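RNA-binding protein RO60 (PDB 2NVO) binds small RNAs that accumulate during recovery from ultraviolet irradiation and contributes to the resistance of Deinococcus radiodurans to that radiation. Local coordinates at residues M135-H138 against F139-F142; P97-D100 against P101-V105. One frame throughout, in Å; residues are numbered along the deposited sequence.

Contact 1. Residues M135-H138 against F139-F142; sequences MLLH and FLAF
The far end of the Phe142 ring comes over one face of the His138 imidazole, one helical turn further along. Phe142 CE2 sits 3.6 Å above the imidazole plane, offset toward the rim, and Phe142 CZ comes to 3.5 Å from His138 NE2. The two planes are turned 32° against each other, with centroids 4.6 Å apart. The rings meet obliquely. The two first torsions differ, and together they bring the rings close. His138 carries CG anti to its own N (chi1 -164°), which stands the imidazole out from the side of the helix. Phe142 has CG anti to its carbonyl carbon (chi1 -73°), and its ring leans back. In doing so Phe142 CD2 passes 3.4 Å from His138 O. That same oxygen accepts the backbone N-H of Phe142.

The stretch is one continuous alpha-helix, residues 133-143, in the horseshoe of HEAT-like repeats that forms the TROVE domain. Four successive i to i+4 bonds cross from residues 135-138 to 139-142. The shortest is Phe139 N to Met135 O at 2.8 Å. The one from Phe142 N to His138 O is 3.2 Å.

The leucines meet more loosely. Leu137 CD2 stands 4.3 Å from Leu140 CD1, and Leu136 comes no nearer to the side chain of Leu140. Both Leu136 and Leu140 pack outward on helix 151-163, Leu140 on Val157. Leu140 CG rests instead on a backbone atom, 3.3 Å from Leu136 O. Ala141 is partly exposed, and across the contact its short methyl reaches little more than the carbonyls of the preceding turn.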
loop_
_atom_site.group_PDB
_atom_site.type_symbol
_atom_site.label_atom_id
_atom_site.label_comp_id
_atom_site.label_asym_id
_atom_site.label_seq_id
_atom_site.Cartn_x
_atom_site.Cartn_y
_atom_site.Cartn_z
ATOM N N MET A 135 -3.735 -5.668 -13.572
ATOM C CA MET A 135 -3.837 -6.907 -12.824
ATOM C C MET A 135 -4.093 -8.099 -13.745
ATOM O O MET A 135 -3.581 -9.182 -13.506
ATOM C CB MET A 135 -4.900 -6.803 -11.738
ATOM C CG MET A 135 -4.543 -5.823 -10.627
ATOM S SD MET A 135 -5.916 -5.649 -9.446
ATOM C CE MET A 135 -6.061 -7.299 -8.849
ATOM N N LEU A 136 -4.863 -7.885 -14.806
ATOM C CA LEU A 136 -5.093 -8.942 -15.794
ATOM C C LEU A 136 -3.805 -9.307 -16.535
ATOM O O LEU A 136 -3.543 -10.476 -16.785
ATOM C CB LEU A 136 -6.145 -8.530 -16.816
ATOM C CG LEU A 136 -6.274 -9.519 -17.979
ATOM C CD1 LEU A 136 -6.798 -10.880 -17.490
ATOM C CD2 LEU A 136 -7.132 -8.955 -19.104
ATOM N N LEU A 137 -3.014 -8.300 -16.892
ATOM C CA LEU A 137 -1.768 -8.563 -17.613
ATOM C C LEU A 137 -0.760 -9.227 -16.688
ATOM O O LEU A 137 0.087 -10.003 -17.129
ATOM C CB LEU A 137 -1.199 -7.287 -18.216
ATOM C CG LEU A 137 -2.171 -6.646 -19.210
ATOM C CD1 LEU A 137 -1.591 -5.367 -19.779
ATOM C CD2 LEU A 137 -2.605 -7.630 -20.325
ATOM N N HIS A 138 -0.872 -8.920 -15.400
ATOM C CA HIS A 138 0.005 -9.483 -14.382
ATOM C C HIS A 138 -0.377 -10.938 -14.146
ATOM O O HIS A 138 0.475 -11.815 -14.016
ATOM C CB HIS A 138 -0.115 -8.661 -13.096
ATOM C CG HIS A 138 0.993 -8.896 -12.119
ATOM N ND1 HIS A 138 0.938 -8.446 -10.817
ATOM C CD2 HIS A 138 2.172 -9.545 -12.244
ATOM C CE1 HIS A 138 2.044 -8.801 -10.184
ATOM N NE2 HIS A 138 2.810 -9.469 -11.030
ATOM N N PHE A 139 -1.678 -11.198 -14.106
ATOM C CA PHE A 139 -2.172 -12.558 -13.968
ATOM C C PHE A 139 -1.657 -13.424 -15.121
ATOM O O PHE A 139 -1.207 -14.540 -14.914
ATOM C CB PHE A 139 -3.706 -12.547 -13.923
ATOM C CG PHE A 139 -4.326 -13.876 -14.207
ATOM C CD1 PHE A 139 -4.629 -14.741 -13.177
ATOM C CD2 PHE A 139 -4.589 -14.265 -15.510
ATOM C CE1 PHE A 139 -5.196 -15.966 -13.437
ATOM C CE2 PHE A 139 -5.149 -15.484 -15.779
ATOM C CZ PHE A 139 -5.454 -16.342 -14.740
ATOM N N LEU A 140 -1.708 -12.887 -16.335
ATOM C CA LEU A 140 -1.227 -13.591 -17.527
ATOM C C LEU A 140 0.277 -13.890 -17.485
ATOM O O LEU A 140 0.729 -14.928 -17.967
ATOM C CB LEU A 140 -1.568 -12.788 -18.786
ATOM C CG LEU A 140 -3.057 -12.696 -19.137
ATOM C CD1 LEU A 140 -3.258 -11.833 -20.362
ATOM C CD2 LEU A 140 -3.653 -14.102 -19.329
ATOM N N ALA A 141 1.055 -12.973 -16.923
ATOM C CA ALA A 141 2.481 -13.218 -16.712
ATOM C C ALA A 141 2.710 -14.403 -15.767
ATOM O O ALA A 141 3.660 -15.154 -15.939
ATOM C CB ALA A 141 3.173 -11.973 -16.182
ATOM N N PHE A 142 1.836 -14.573 -14.772
ATOM C CA PHE A 142 1.916 -15.730 -13.873
ATOM C C PHE A 142 1.454 -17.012 -14.576
ATOM O O PHE A 142 2.056 -18.078 -14.421
ATOM C CB PHE A 142 1.056 -15.531 -12.617
ATOM C CG PHE A 142 1.610 -14.534 -11.633
ATOM C CD1 PHE A 142 2.924 -14.627 -11.180
ATOM C CD2 PHE A 142 0.801 -13.518 -11.132
ATOM C CE1 PHE A 142 3.426 -13.706 -10.260
ATOM C CE2 PHE A 142 1.304 -12.589 -10.212
ATOM C CZ PHE A 142 2.606 -12.686 -9.780
#

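Contact 2. Residues P97-D100 against P101-V105; sequences PKAD and PALLV
Leu103 folds back over the carbonyl of Ala99 at the start of helix 100-112. Its backbone N donates to Ala99 O at 3.0 Å, and the donor lies nearly along the C=O axis. Leu103 CG rests 3.4 Å from the same oxygen. With CG beside the backbone N (chi1 -66°), the leucine turns back along the helix, and its CD1 meets the methyl of Ala99 at 4.1 Å. The next bond runs from Leu104 N to Asp100 O at 2.9 Å.

The ring of Pro101 lies alongside the entry to the helix. Its CD is 3.4 Å from Lys98 O. Proline has no N-H to offer, so its nitrogen cannot donate to any carbonyl here.

A water forms the next layer. It donates to Lys98 O at 2.7 Å and accepts a weak bond from Ala102 N at 3.2 Å, joining the incoming loop to the first turn. Further out, Ala102 packs on Thr87 and Val91 of helix 80-93, and Val105 on Phe47 and Leu48 of helix 40-50. Ala99 and Leu103 both touch Met135 of helix 133-143. The turn is thus in contact with all three helices.

Proline in the first turn, where a backbone N-H is not needed for i to i+4 bonding, is a familiar feature of alpha-helix N-termini, here in a TROVE-domain helix.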
loop_
_atom_site.group_PDB
_atom_site.type_symbol
_atom_site.label_atom_id
_atom_site.label_comp_id
_atom_site.label_asym_id
_atom_site.label_seq_id
_atom_site.Cartn_x
_atom_site.Cartn_y
_atom_site.Cartn_z
ATOM N N PRO A 97 -2.133 -5.853 0.985
ATOM C CA PRO A 97 -1.526 -4.643 0.421
ATOM C C PRO A 97 -1.425 -4.748 -1.097
ATOM O O PRO A 97 -1.602 -3.753 -1.807
ATOM C CB PRO A 97 -0.119 -4.642 1.025
ATOM C CG PRO A 97 -0.241 -5.423 2.261
ATOM C CD PRO A 97 -1.322 -6.427 2.070
ATOM N N LYS A 98 -1.140 -5.950 -1.583
ATOM C CA LYS A 98 -0.956 -6.171 -3.011
ATOM C C LYS A 98 -1.830 -7.301 -3.535
ATOM O O LYS A 98 -2.037 -8.303 -2.862
ATOM C CB LYS A 98 0.507 -6.481 -3.316
ATOM C CG LYS A 98 1.419 -5.273 -3.275
ATOM C CD LYS A 98 2.872 -5.703 -3.378
ATOM C CE LYS A 98 3.675 -4.713 -4.209
ATOM N NZ LYS A 98 5.148 -4.905 -4.057
ATOM N N ALA A 99 -2.317 -7.132 -4.756
ATOM C CA ALA A 99 -3.084 -8.166 -5.433
ATOM C C ALA A 99 -2.204 -9.325 -5.920
ATOM O O ALA A 99 -2.695 -10.438 -6.108
ATOM C CB ALA A 99 -3.854 -7.554 -6.590
ATOM N N ASP A 100 -0.906 -9.066 -6.094
ATOM C CA ASP A 100 0.037 -10.041 -6.669
ATOM C C ASP A 100 -0.130 -11.489 -6.199
ATOM O O ASP A 100 -0.246 -12.394 -7.026
ATOM C CB ASP A 100 1.494 -9.617 -6.420
ATOM C CG ASP A 100 1.820 -8.248 -6.971
ATOM O OD1 ASP A 100 0.926 -7.377 -7.039
ATOM O OD2 ASP A 100 2.999 -8.037 -7.316
ATOM N N PRO A 101 -0.097 -11.723 -4.869
ATOM C CA PRO A 101 -0.156 -13.107 -4.376
ATOM C C PRO A 101 -1.475 -13.806 -4.739
ATOM O O PRO A 101 -1.464 -15.009 -5.009
ATOM C CB PRO A 101 -0.047 -12.953 -2.853
ATOM C CG PRO A 101 0.664 -11.643 -2.652
ATOM C CD PRO A 101 0.180 -10.761 -3.787
ATOM N N ALA A 102 -2.578 -13.068 -4.713
ATOM C CA ALA A 102 -3.887 -13.627 -5.045
ATOM C C ALA A 102 -3.983 -13.922 -6.539
ATOM O O ALA A 102 -4.603 -14.910 -6.950
ATOM C CB ALA A 102 -5.001 -12.682 -4.612
ATOM N N LEU A 103 -3.358 -13.068 -7.346
ATOM C CA LEU A 103 -3.283 -13.284 -8.784
ATOM C C LEU A 103 -2.473 -14.532 -9.122
ATOM O O LEU A 103 -2.861 -15.301 -9.999
ATOM C CB LEU A 103 -2.684 -12.062 -9.477
ATOM C CG LEU A 103 -3.567 -10.820 -9.384
ATOM C CD1 LEU A 103 -2.858 -9.598 -9.951
ATOM C CD2 LEU A 103 -4.880 -11.074 -10.113
ATOM N N LEU A 104 -1.367 -14.733 -8.403
ATOM C CA LEU A 104 -0.484 -15.877 -8.616
ATOM C C LEU A 104 -1.179 -17.161 -8.227
ATOM O O LEU A 104 -1.149 -18.136 -8.963
ATOM C CB LEU A 104 0.797 -15.732 -7.788
ATOM C CG LEU A 104 1.673 -16.980 -7.633
ATOM C CD1 LEU A 104 2.060 -17.553 -9.005
ATOM C CD2 LEU A 104 2.929 -16.704 -6.809
ATOM N N VAL A 105 -1.802 -17.155 -7.057
ATOM C CA VAL A 105 -2.529 -18.321 -6.580
ATOM C C VAL A 105 -3.657 -18.686 -7.536
ATOM O O VAL A 105 -3.844 -19.854 -7.870
ATOM C CB VAL A 105 -3.085 -18.089 -5.168
ATOM C CG1 VAL A 105 -4.061 -19.184 -4.812
ATOM C CG2 VAL A 105 -1.938 -18.054 -4.153
HETATM O O HOH W 1 -3.131 -10.796 -2.500
#

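Contacts 1 and 2 lie on neighbouring helices, 133-143 and 100-112, with centres about 10 Å apart. Met135, His138 and Phe142 of contact 1 all reach contact 2. Met135 lies against Ala99 and Leu103, with Met135 O 3.7 Å from Leu103 CD1. The two rings of contact 1 also reach the first turn of contact 2: His138 CE1 lies 3.1 Å from Asp100 OD2, and Phe142 CE2 lies 3.5 Å from Asp100 O. Both contacts belong to the TROVE domain, away from the calcium site of the VWFA-like domain. Residues 135-142 fall in the region assigned to RNA binding by similarity.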